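Local coordinates for peptidase M16 domain protein (Alicyclobacillus acidocaldarius subsp. acidocaldarius DSM 446, PDB 4XEA), which is a putative M16-family metallopeptidase that binds a metal ion and probably hydrolyses peptide bonds, at residues 306-309 and 314-317; 150-155 and 414-419; 270-275 and 375-380. All blocks are in the same frame, centred on the assembly; numbering follows the deposited sequence. Where two conformers were deposited one is given.

Interaction 1 (306-309 and 314-317)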
ATOM      1  N   ASN A 306      -2.933   6.717 -15.479  1.00 41.38           N
ATOM      2  CA  ASN A 306      -3.204   7.695 -14.433  1.00 41.29           C
ATOM      3  C   ASN A 306      -3.415   9.079 -15.037  1.00 39.43           C
ATOM      4  O   ASN A 306      -2.881   9.399 -16.110  1.00 38.32           O
ATOM      5  CB  ASN A 306      -2.030   7.762 -13.442  1.00 42.13           C
ATOM      6  CG  ASN A 306      -1.848   6.435 -12.639  1.00 48.06           C
ATOM      7  OD1 ASN A 306      -0.920   5.668 -12.894  1.00 54.71           O
ATOM      8  ND2 ASN A 306      -2.769   6.156 -11.727  1.00 50.99           N
ATOM      9  N   TYR A 307      -4.153   9.915 -14.309  1.00 38.66           N
ATOM     10  CA  TYR A 307      -4.431  11.279 -14.780  1.00 37.71           C
ATOM     11  C   TYR A 307      -4.107  12.247 -13.681  1.00 37.38           C
ATOM     12  O   TYR A 307      -4.448  11.996 -12.510  1.00 38.00           O
ATOM     13  CB  TYR A 307      -5.917  11.372 -15.068  1.00 36.77           C
ATOM     14  CG  TYR A 307      -6.349  12.688 -15.653  1.00 36.83           C
ATOM     15  CD1 TYR A 307      -5.918  13.087 -16.894  1.00 35.39           C
ATOM     16  CD2 TYR A 307      -7.260  13.525 -14.976  1.00 37.67           C
ATOM     17  CE1 TYR A 307      -6.301  14.313 -17.438  1.00 34.90           C
ATOM     18  CE2 TYR A 307      -7.685  14.738 -15.539  1.00 38.01           C
ATOM     19  CZ  TYR A 307      -7.215  15.127 -16.750  1.00 35.45           C
ATOM     20  OH  TYR A 307      -7.611  16.325 -17.310  1.00 36.11           O
ATOM     21  N   GLN A 308      -3.525  13.381 -14.037  0.50 36.14           N
ATOM     22  CA  GLN A 308      -3.179  14.396 -13.057  0.50 35.92           C
ATOM     23  C   GLN A 308      -3.721  15.736 -13.540  0.50 35.24           C
ATOM     24  O   GLN A 308      -3.395  16.142 -14.634  0.50 33.95           O
ATOM     25  CB  GLN A 308      -1.658  14.458 -12.907  0.50 35.99           C
ATOM     26  CG  GLN A 308      -1.186  15.462 -11.867  0.50 37.36           C
ATOM     27  CD  GLN A 308      -1.094  14.867 -10.463  0.50 41.33           C
ATOM     28  OE1 GLN A 308      -0.473  13.823 -10.258  0.50 39.57           O
ATOM     29  NE2 GLN A 308      -1.712  15.540  -9.492  0.50 44.79           N
ATOM     30  N   LEU A 309      -4.526  16.425 -12.718  1.00 34.91           N
ATOM     31  CA  LEU A 309      -5.143  17.696 -13.108  1.00 34.89           C
ATOM     32  C   LEU A 309      -5.036  18.683 -11.951  1.00 35.02           C
ATOM     33  O   LEU A 309      -5.330  18.345 -10.780  1.00 34.58           O
ATOM     34  CB  LEU A 309      -6.618  17.499 -13.492  1.00 35.13           C
ATOM     35  CG  LEU A 309      -7.376  18.707 -14.097  1.00 34.61           C
ATOM     36  CD1 LEU A 309      -6.678  19.317 -15.315  1.00 32.49           C
ATOM     37  CD2 LEU A 309      -8.794  18.244 -14.392  1.00 33.89           C
ATOM     38  N   GLY A 314      -2.419  19.880 -16.744  1.00 31.79           N
ATOM     39  CA  GLY A 314      -2.868  18.514 -16.551  1.00 32.86           C
ATOM     40  C   GLY A 314      -2.282  17.570 -17.586  1.00 32.17           C
ATOM     41  O   GLY A 314      -1.917  17.991 -18.699  1.00 31.26           O
ATOM     42  N   TYR A 315      -2.227  16.285 -17.236  1.00 33.88           N
ATOM     43  CA  TYR A 315      -1.763  15.258 -18.200  1.00 34.41           C
ATOM     44  C   TYR A 315      -2.248  13.856 -17.871  1.00 35.51           C
ATOM     45  O   TYR A 315      -2.589  13.562 -16.714  1.00 33.26           O
ATOM     46  CB  TYR A 315      -0.240  15.228 -18.263  1.00 34.47           C
ATOM     47  CG  TYR A 315       0.460  15.039 -16.946  1.00 35.27           C
ATOM     48  CD1 TYR A 315       0.663  13.756 -16.399  1.00 34.75           C
ATOM     49  CD2 TYR A 315       0.903  16.131 -16.203  1.00 37.81           C
ATOM     50  CE1 TYR A 315       1.265  13.589 -15.155  1.00 38.22           C
ATOM     51  CE2 TYR A 315       1.534  15.952 -14.991  1.00 38.29           C
ATOM     52  CZ  TYR A 315       1.697  14.693 -14.468  1.00 39.36           C
ATOM     53  OH  TYR A 315       2.301  14.525 -13.256  1.00 43.15           O
ATOM     54  N   THR A 316      -2.269  13.013 -18.913  1.00 35.42           N
ATOM     55  CA  THR A 316      -2.474  11.564 -18.787  1.00 36.50           C
ATOM     56  C   THR A 316      -1.130  10.855 -18.991  1.00 37.36           C
ATOM     57  O   THR A 316      -0.311  11.301 -19.846  1.00 35.77           O
ATOM     58  CB  THR A 316      -3.477  11.096 -19.880  1.00 37.23           C
ATOM     59  OG1 THR A 316      -4.703  11.813 -19.730  1.00 37.57           O
ATOM     60  CG2 THR A 316      -3.704   9.607 -19.842  1.00 36.29           C
ATOM     61  N   LEU A 317      -0.887   9.795 -18.195  1.00 37.97           N
ATOM     62  CA  LEU A 317       0.235   8.879 -18.352  1.00 40.00           C
ATOM     63  C   LEU A 317      -0.208   7.426 -18.366  1.00 41.57           C
ATOM     64  O   LEU A 317      -1.004   6.994 -17.497  1.00 42.20           O
ATOM     65  CB  LEU A 317       1.154   8.976 -17.150  1.00 42.44           C
ATOM     66  CG  LEU A 317       1.893  10.269 -16.913  1.00 45.96           C
ATOM     67  CD1 LEU A 317       2.852  10.001 -15.699  1.00 50.08           C
ATOM     68  CD2 LEU A 317       2.657  10.691 -18.185  1.00 48.60           C
TER
HETATM   69  O   HOH W   1       0.828   5.802 -15.089  1.00 57.63           O
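The Y315 ring has Q308 CB over one face, and the Y307 ring has T316 OG1 at its edge, near the ring plane. Both pairs belong to a beta hairpin, strands 304-309 and 314-321, at the margin of a mixed five-stranded sheet. Q308 CB lies 3.9 Å from the centroid of the Y315 ring, a CH-pi contact displaced toward the rim. The Y315 ring reaches Q308 because chi1 of 55° sets CG between the backbone N and the carbonyl carbon. Its hydroxyl is hydrogen-bonded to Y149 OH of helix 144-156. With an alanine in place of Y315, Q308 CB would probably lose the ring it rests on and Y149 OH its hydroxyl partner.

Y307 and T316 form a non-hydrogen-bonded pair on the other face of the sheet. T316 OG1 approaches Y307 CD1 to 3.3 Å, but its hydrogen-bond partner is H409 NE2. Y307 OH is hydrogen-bonded to E259 OE2 and, probably, to Q271 NE2.

The strands run antiparallel, and two hydrogen-bonded pairs hold them. Q308 N reaches Y315 O at 2.8 Å, and Y315 N returns to Q308 O at 2.9 Å. N306 and L317 form a second such pair of hydrogen bonds. L309 CD1 packs at 4.1 Å from G314 CA. A water donates to N306 OD1 at 2.8 Å and more distantly to L317 O, at 3.3 Å.

Interaction 2 (150-155 and 414-419)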
HETATM    1  N   MSE A 150      10.300  11.875 -15.247  1.00 46.39           N
HETATM    2  CA  MSE A 150      10.805  13.242 -15.433  1.00 46.11           C
HETATM    3  C   MSE A 150      11.192  13.498 -16.898  1.00 45.37           C
HETATM    4  O   MSE A 150      11.003  14.607 -17.378  1.00 43.96           O
HETATM    5  CB  MSE A 150      11.948  13.602 -14.454  1.00 49.07           C
HETATM    6  CG  MSE A 150      11.462  13.843 -12.969  1.00 52.34           C
HETATM    7 SE   MSE A 150       9.919  15.015 -12.695  0.72 56.57          SE
HETATM    8  CE  MSE A 150      10.511  16.484 -13.866  1.00 56.40           C
ATOM      9  N   GLU A 151      11.646  12.467 -17.608  1.00 47.48           N
ATOM     10  CA  GLU A 151      11.970  12.613 -19.053  1.00 48.28           C
ATOM     11  C   GLU A 151      10.688  12.950 -19.859  1.00 45.06           C
ATOM     12  O   GLU A 151      10.693  13.834 -20.684  1.00 43.55           O
ATOM     13  CB  GLU A 151      12.658  11.361 -19.617  1.00 50.08           C
ATOM     14  CG  GLU A 151      14.099  11.145 -19.170  1.00 56.13           C
ATOM     15  CD  GLU A 151      15.017  12.355 -19.438  1.00 59.00           C
ATOM     16  OE1 GLU A 151      14.755  13.140 -20.389  1.00 58.98           O
ATOM     17  OE2 GLU A 151      15.998  12.507 -18.670  1.00 58.81           O
ATOM     18  N   LEU A 152       9.594  12.280 -19.532  1.00 44.80           N
ATOM     19  CA  LEU A 152       8.284  12.562 -20.149  1.00 43.23           C
ATOM     20  C   LEU A 152       7.872  14.024 -19.923  1.00 41.29           C
ATOM     21  O   LEU A 152       7.597  14.778 -20.893  1.00 39.53           O
ATOM     22  CB  LEU A 152       7.270  11.558 -19.593  1.00 44.01           C
ATOM     23  CG  LEU A 152       5.795  11.559 -20.025  1.00 44.38           C
ATOM     24  CD1 LEU A 152       5.117  12.786 -19.503  1.00 43.59           C
ATOM     25  CD2 LEU A 152       5.694  11.440 -21.484  1.00 45.08           C
ATOM     26  N   LEU A 153       7.912  14.473 -18.668  1.00 40.23           N
ATOM     27  CA  LEU A 153       7.571  15.860 -18.355  1.00 39.34           C
ATOM     28  C   LEU A 153       8.448  16.879 -19.048  1.00 39.45           C
ATOM     29  O   LEU A 153       7.931  17.948 -19.537  1.00 39.20           O
ATOM     30  CB  LEU A 153       7.550  16.108 -16.840  1.00 39.33           C
ATOM     31  CG  LEU A 153       6.461  15.395 -16.016  1.00 41.60           C
ATOM     32  CD1 LEU A 153       6.500  15.800 -14.497  1.00 43.33           C
ATOM     33  CD2 LEU A 153       5.074  15.726 -16.552  1.00 40.00           C
ATOM     34  N   ARG A 154       9.748  16.591 -19.072  1.00 40.59           N
ATOM     35  CA  ARG A 154      10.717  17.454 -19.702  1.00 42.15           C
ATOM     36  C   ARG A 154      10.466  17.527 -21.235  1.00 41.96           C
ATOM     37  O   ARG A 154      10.629  18.582 -21.833  1.00 40.47           O
ATOM     38  CB  ARG A 154      12.161  17.032 -19.443  1.00 43.97           C
ATOM     39  CG  ARG A 154      12.736  17.554 -18.116  1.00 48.41           C
ATOM     40  CD  ARG A 154      14.275  17.382 -18.007  1.00 55.53           C
ATOM     41  NE  ARG A 154      14.764  16.019 -17.768  1.00 58.93           N
ATOM     42  CZ  ARG A 154      14.892  15.429 -16.569  1.00 62.22           C
ATOM     43  NH1 ARG A 154      15.391  14.193 -16.494  1.00 64.86           N
ATOM     44  NH2 ARG A 154      14.510  16.040 -15.447  1.00 60.91           N
ATOM     45  N   ALA A 155      10.027  16.418 -21.807  1.00 41.45           N
ATOM     46  CA  ALA A 155       9.668  16.379 -23.228  1.00 42.78           C
ATOM     47  C   ALA A 155       8.328  17.126 -23.476  1.00 41.83           C
ATOM     48  O   ALA A 155       8.178  17.897 -24.447  1.00 42.98           O
ATOM     49  CB  ALA A 155       9.608  14.920 -23.701  1.00 42.56           C
ATOM     50  N   ASN A 414      -0.880  16.024 -29.196  1.00 40.46           N
ATOM     51  CA  ASN A 414      -0.481  16.422 -27.837  1.00 39.12           C
ATOM     52  C   ASN A 414       0.164  15.279 -27.051  1.00 37.22           C
ATOM     53  O   ASN A 414       0.182  15.291 -25.801  1.00 35.52           O
ATOM     54  CB  ASN A 414      -1.673  17.038 -27.053  1.00 38.12           C
ATOM     55  CG  ASN A 414      -2.762  15.999 -26.738  1.00 39.34           C
ATOM     56  OD1 ASN A 414      -2.971  15.075 -27.528  1.00 39.83           O
ATOM     57  ND2 ASN A 414      -3.507  16.190 -25.615  1.00 36.75           N
HETATM   58  N   MSE A 415       0.701  14.313 -27.781  1.00 37.69           N
HETATM   59  CA  MSE A 415       1.136  13.050 -27.231  1.00 37.26           C
HETATM   60  C   MSE A 415       2.656  12.971 -27.224  1.00 37.96           C
HETATM   61  O   MSE A 415       3.293  13.460 -28.112  1.00 37.53           O
HETATM   62  CB  MSE A 415       0.551  11.879 -28.046  1.00 39.03           C
HETATM   63  CG  MSE A 415       0.914  10.523 -27.561  1.00 39.97           C
HETATM   64 SE   MSE A 415       0.316   9.064 -28.661  0.76 49.81          SE
HETATM   65  CE  MSE A 415       1.273   9.442 -30.350  1.00 49.06           C
ATOM     66  N   VAL A 416       3.206  12.358 -26.167  1.00 37.58           N
ATOM     67  CA  VAL A 416       4.629  12.135 -26.023  1.00 38.52           C
ATOM     68  C   VAL A 416       4.784  10.649 -25.794  1.00 38.90           C
ATOM     69  O   VAL A 416       4.033  10.035 -24.990  1.00 39.32           O
ATOM     70  CB  VAL A 416       5.237  12.874 -24.804  1.00 38.05           C
ATOM     71  CG1 VAL A 416       6.731  12.551 -24.688  1.00 38.25           C
ATOM     72  CG2 VAL A 416       5.006  14.352 -24.942  1.00 38.34           C
ATOM     73  N   VAL A 417       5.701  10.038 -26.513  1.00 41.29           N
ATOM     74  CA  VAL A 417       5.982   8.603 -26.311  1.00 43.58           C
ATOM     75  C   VAL A 417       7.428   8.522 -25.861  1.00 44.61           C
ATOM     76  O   VAL A 417       8.315   8.967 -26.607  1.00 46.42           O
ATOM     77  CB  VAL A 417       5.813   7.750 -27.583  1.00 45.06           C
ATOM     78  CG1 VAL A 417       5.969   6.232 -27.306  1.00 46.79           C
ATOM     79  CG2 VAL A 417       4.487   7.991 -28.257  1.00 48.35           C
ATOM     80  N   SER A 418       7.686   7.934 -24.687  1.00 45.03           N
ATOM     81  CA  SER A 418       9.052   7.892 -24.180  1.00 46.13           C
ATOM     82  C   SER A 418       9.422   6.550 -23.553  1.00 47.23           C
ATOM     83  O   SER A 418       8.578   5.905 -22.923  1.00 48.15           O
ATOM     84  CB  SER A 418       9.268   9.039 -23.197  1.00 44.69           C
ATOM     85  OG  SER A 418       8.613   8.766 -21.983  1.00 50.67           O
ATOM     86  N   ALA A 419      10.685   6.151 -23.704  1.00 47.26           N
ATOM     87  CA  ALA A 419      11.143   4.837 -23.283  1.00 48.63           C
ATOM     88  C   ALA A 419      12.480   4.945 -22.543  1.00 49.19           C
ATOM     89  O   ALA A 419      13.317   5.828 -22.805  1.00 46.46           O
ATOM     90  CB  ALA A 419      11.287   3.892 -24.510  1.00 51.67           C
TER
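Helix 144-156 packs on the sheet that contains strand 415-422, a helix-on-sheet contact of the M16 peptidase fold. The short helical segment 150-155 and strand 415-419 approach to 8.7 Å between axes. Their N-to-C directions make an angle of 146°.

Apolar side chains carry the contact. L152 turns its CD2 methyl onto V416, reaching CG1 at 3.5 Å and touching CB as well. The two side chains meet at a slant. L152 has CG anti to the backbone N (chi1 -180°), and this swings the branch from the flank of the helix toward the strand. V416 CG1 also lies 3.9 Å from A155 CB, one helical turn further on. The V416 methyl is thus shared by two residues of the helix. A155 is small, and its CB points toward the strand.

S418, two residues along the same side of the strand, adds a polar atom to this buried surface. Its OG rests 3.9 Å from L152 CB without a hydrogen bond between them. That OG has a weak hydrogen bond to L254 O of strand 252-258.

E151 and R154 form a salt bridge within the helix, apart from the strand.

Strand 415-422 lies between strands 241-246 and 252-258. V416 also touches P237. L152 touches L317 and L153 touches Y315, both of strand 314-321.

Interaction 3 (270-275 and 375-380)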
ATOM      1  N   GLU A 270     -15.167  17.291 -12.295  1.00 42.32           N
ATOM      2  CA  GLU A 270     -15.852  16.574 -13.369  1.00 43.93           C
ATOM      3  C   GLU A 270     -14.844  15.945 -14.342  1.00 42.04           C
ATOM      4  O   GLU A 270     -14.999  14.807 -14.787  1.00 42.11           O
ATOM      5  CB  GLU A 270     -16.826  17.524 -14.111  1.00 45.57           C
ATOM      6  CG  GLU A 270     -17.802  16.839 -15.075  1.00 48.73           C
ATOM      7  CD  GLU A 270     -17.177  16.455 -16.428  1.00 50.78           C
ATOM      8  OE1 GLU A 270     -16.091  16.995 -16.761  1.00 47.44           O
ATOM      9  OE2 GLU A 270     -17.784  15.615 -17.147  1.00 50.82           O
ATOM     10  N   GLN A 271     -13.846  16.710 -14.722  1.00 40.78           N
ATOM     11  CA  GLN A 271     -12.878  16.245 -15.738  1.00 40.55           C
ATOM     12  C   GLN A 271     -11.989  15.109 -15.180  1.00 39.56           C
ATOM     13  O   GLN A 271     -11.701  14.141 -15.874  1.00 39.30           O
ATOM     14  CB  GLN A 271     -12.034  17.424 -16.188  1.00 38.99           C
ATOM     15  CG  GLN A 271     -11.151  17.167 -17.390  1.00 40.34           C
ATOM     16  CD  GLN A 271     -10.576  18.453 -17.919  1.00 41.00           C
ATOM     17  OE1 GLN A 271     -11.308  19.307 -18.395  1.00 41.31           O
ATOM     18  NE2 GLN A 271      -9.271  18.595 -17.845  1.00 35.80           N
ATOM     19  N   ASP A 272     -11.570  15.248 -13.927  1.00 40.21           N
ATOM     20  CA  ASP A 272     -10.792  14.201 -13.225  1.00 41.38           C
ATOM     21  C   ASP A 272     -11.601  12.876 -13.083  1.00 42.84           C
ATOM     22  O   ASP A 272     -11.094  11.764 -13.348  1.00 42.10           O
ATOM     23  CB  ASP A 272     -10.354  14.749 -11.866  1.00 41.83           C
ATOM     24  CG  ASP A 272      -9.258  13.918 -11.185  1.00 47.95           C
ATOM     25  OD1 ASP A 272      -8.446  13.247 -11.856  1.00 46.88           O
ATOM     26  OD2 ASP A 272      -9.211  13.964  -9.932  1.00 55.21           O
ATOM     27  N   THR A 273     -12.868  13.003 -12.704  1.00 41.99           N
ATOM     28  CA  THR A 273     -13.721  11.840 -12.541  1.00 43.79           C
ATOM     29  C   THR A 273     -13.973  11.163 -13.882  1.00 43.66           C
ATOM     30  O   THR A 273     -13.851   9.949 -14.001  1.00 43.13           O
ATOM     31  CB  THR A 273     -15.052  12.212 -11.885  1.00 45.14           C
ATOM     32  OG1 THR A 273     -14.765  12.806 -10.622  1.00 45.73           O
ATOM     33  CG2 THR A 273     -15.911  10.983 -11.653  1.00 45.75           C
ATOM     34  N   ALA A 274     -14.262  11.971 -14.888  1.00 42.73           N
ATOM     35  CA  ALA A 274     -14.470  11.473 -16.220  1.00 44.04           C
ATOM     36  C   ALA A 274     -13.230  10.715 -16.760  1.00 43.36           C
ATOM     37  O   ALA A 274     -13.371   9.680 -17.394  1.00 44.51           O
ATOM     38  CB  ALA A 274     -14.849  12.611 -17.159  1.00 44.67           C
HETATM   39  N   MSE A 275     -12.035  11.222 -16.509  1.00 40.64           N
HETATM   40  CA  MSE A 275     -10.834  10.516 -16.950  1.00 40.51           C
HETATM   41  C   MSE A 275     -10.627   9.190 -16.183  1.00 41.37           C
HETATM   42  O   MSE A 275     -10.097   8.216 -16.734  1.00 42.76           O
HETATM   43  CB  MSE A 275      -9.601  11.411 -16.823  1.00 39.14           C
HETATM   44  CG  MSE A 275      -9.533  12.529 -17.838  1.00 39.41           C
HETATM   45 SE   MSE A 275      -9.589  11.910 -19.647  0.76 46.08          SE
HETATM   46  CE  MSE A 275      -7.841  10.987 -19.671  1.00 38.32           C
ATOM     47  N   VAL A 375      -9.323  17.687   1.297  1.00 40.24           N
ATOM     48  CA  VAL A 375      -8.251  18.688   1.217  1.00 39.04           C
ATOM     49  C   VAL A 375      -7.922  19.076  -0.218  1.00 38.66           C
ATOM     50  O   VAL A 375      -7.844  20.268  -0.566  1.00 39.36           O
ATOM     51  CB  VAL A 375      -6.956  18.199   1.862  1.00 38.09           C
ATOM     52  CG1 VAL A 375      -5.818  19.132   1.503  1.00 37.47           C
ATOM     53  CG2 VAL A 375      -7.118  18.078   3.431  1.00 39.99           C
ATOM     54  N   THR A 376      -7.686  18.047  -1.021  1.00 37.66           N
ATOM     55  CA  THR A 376      -7.217  18.227  -2.383  1.00 38.02           C
ATOM     56  C   THR A 376      -8.216  18.956  -3.264  1.00 36.13           C
ATOM     57  O   THR A 376      -7.850  19.907  -3.945  1.00 36.06           O
ATOM     58  CB  THR A 376      -6.759  16.856  -3.005  1.00 37.95           C
ATOM     59  OG1 THR A 376      -5.585  16.435  -2.298  1.00 42.87           O
ATOM     60  CG2 THR A 376      -6.348  17.060  -4.437  1.00 43.10           C
ATOM     61  N   TYR A 377      -9.464  18.520  -3.274  1.00 35.63           N
ATOM     62  CA  TYR A 377     -10.482  19.196  -4.077  1.00 37.71           C
ATOM     63  C   TYR A 377     -10.800  20.603  -3.565  1.00 38.13           C
ATOM     64  O   TYR A 377     -11.030  21.522  -4.351  1.00 38.59           O
ATOM     65  CB  TYR A 377     -11.753  18.341  -4.176  1.00 38.80           C
ATOM     66  CG  TYR A 377     -11.581  17.107  -5.084  1.00 43.32           C
ATOM     67  CD1 TYR A 377     -11.046  17.261  -6.370  1.00 48.33           C
ATOM     68  CD2 TYR A 377     -11.947  15.820  -4.685  1.00 48.49           C
ATOM     69  CE1 TYR A 377     -10.881  16.213  -7.212  1.00 49.42           C
ATOM     70  CE2 TYR A 377     -11.801  14.716  -5.576  1.00 50.28           C
ATOM     71  CZ  TYR A 377     -11.249  14.951  -6.831  1.00 53.62           C
ATOM     72  OH  TYR A 377     -11.030  13.965  -7.773  1.00 58.48           O
ATOM     73  N   PHE A 378     -10.838  20.776  -2.244  1.00 38.39           N
ATOM     74  CA  PHE A 378     -11.026  22.126  -1.680  1.00 37.75           C
ATOM     75  C   PHE A 378      -9.959  23.108  -2.155  1.00 37.14           C
ATOM     76  O   PHE A 378     -10.265  24.176  -2.704  1.00 37.47           O
ATOM     77  CB  PHE A 378     -11.087  22.095  -0.139  1.00 39.59           C
ATOM     78  CG  PHE A 378     -11.125  23.470   0.451  1.00 40.44           C
ATOM     79  CD1 PHE A 378     -12.314  24.154   0.543  1.00 45.43           C
ATOM     80  CD2 PHE A 378      -9.942  24.088   0.826  1.00 39.11           C
ATOM     81  CE1 PHE A 378     -12.343  25.469   1.049  1.00 47.90           C
ATOM     82  CE2 PHE A 378      -9.937  25.398   1.294  1.00 41.74           C
ATOM     83  CZ  PHE A 378     -11.121  26.096   1.398  1.00 45.32           C
ATOM     84  N   LEU A 379      -8.699  22.737  -2.019  1.00 36.46           N
ATOM     85  CA  LEU A 379      -7.608  23.623  -2.357  1.00 35.57           C
ATOM     86  C   LEU A 379      -7.518  23.929  -3.884  1.00 35.56           C
ATOM     87  O   LEU A 379      -7.111  25.027  -4.276  1.00 36.69           O
ATOM     88  CB  LEU A 379      -6.280  23.099  -1.836  1.00 34.48           C
ATOM     89  CG  LEU A 379      -6.078  23.075  -0.302  1.00 37.28           C
ATOM     90  CD1 LEU A 379      -4.701  22.484   0.040  1.00 39.07           C
ATOM     91  CD2 LEU A 379      -6.221  24.499   0.314  1.00 39.53           C
ATOM     92  N   ARG A 380      -7.974  22.984  -4.702  1.00 35.01           N
ATOM     93  CA  ARG A 380      -8.048  23.156  -6.150  1.00 35.37           C
ATOM     94  C   ARG A 380      -9.303  23.904  -6.627  1.00 36.50           C
ATOM     95  O   ARG A 380      -9.575  23.968  -7.840  1.00 37.22           O
ATOM     96  CB  ARG A 380      -7.978  21.766  -6.791  1.00 35.17           C
ATOM     97  CG  ARG A 380      -6.508  21.296  -6.853  1.00 35.82           C
ATOM     98  CD  ARG A 380      -6.400  19.803  -7.210  1.00 38.45           C
ATOM     99  NE  ARG A 380      -5.014  19.384  -7.042  1.00 42.23           N
ATOM    100  CZ  ARG A 380      -4.547  18.134  -7.006  1.00 45.61           C
ATOM    101  NH1 ARG A 380      -5.338  17.082  -7.223  1.00 45.60           N
ATOM    102  NH2 ARG A 380      -3.247  17.946  -6.791  1.00 44.21           N
TER
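Y377 OH donates a hydrogen bond to D272 OD2 at 2.8 Å, joining helix 265-283 to helix 367-379. The oxygen is met on its anti side, with the hydroxyl 26° out of the carboxylate plane. D272 OD2 sits at the edge of the tyrosine ring, near its plane. Carboxylate and ring planes are 65° apart. D272 has CG anti to the backbone N (chi1 -165°), which extends the carboxylate toward Y377. The CA atoms of D272 and Y377 are 10.4 Å apart, so only the side chains bridge the two segments.

Electrostatics may add a little. R380 NH1 lies 5.7 Å from D272 OD2, too far for a salt bridge, but its positive charge could favour the ionised aspartate. R380 is itself paired with D93.

Other neighbours surround the pair. The Y377 ring meets that of F385. D272 OD1 also touches Y307 CD2 of strand 304-309.

R380 follows the end of the helix, and its backbone is hydrogen-bonded to G265 at the start of helix 265-283. The contact is a side-chain hydrogen bond that links two helices at a partly exposed site.

In the fold
From the N terminus, helix 144-156 comes first and meets strand 415-422 near the C terminus, so interaction 2 closes the widest loop, with 258 residues between its segments. Interaction 3 lies inside that loop and joins helix 265-283 to helix 367-379. Interaction 1, a local hairpin, is nested within both; none of the loops cross. The hairpin is also the spatial middle. One face of it packs on helix 144-156 and the other on helix 265-283. Interactions 2 and 3 do not touch, their nearest atoms being about 9 Å apart. Interactions 1 and 2 share the five-stranded sheet.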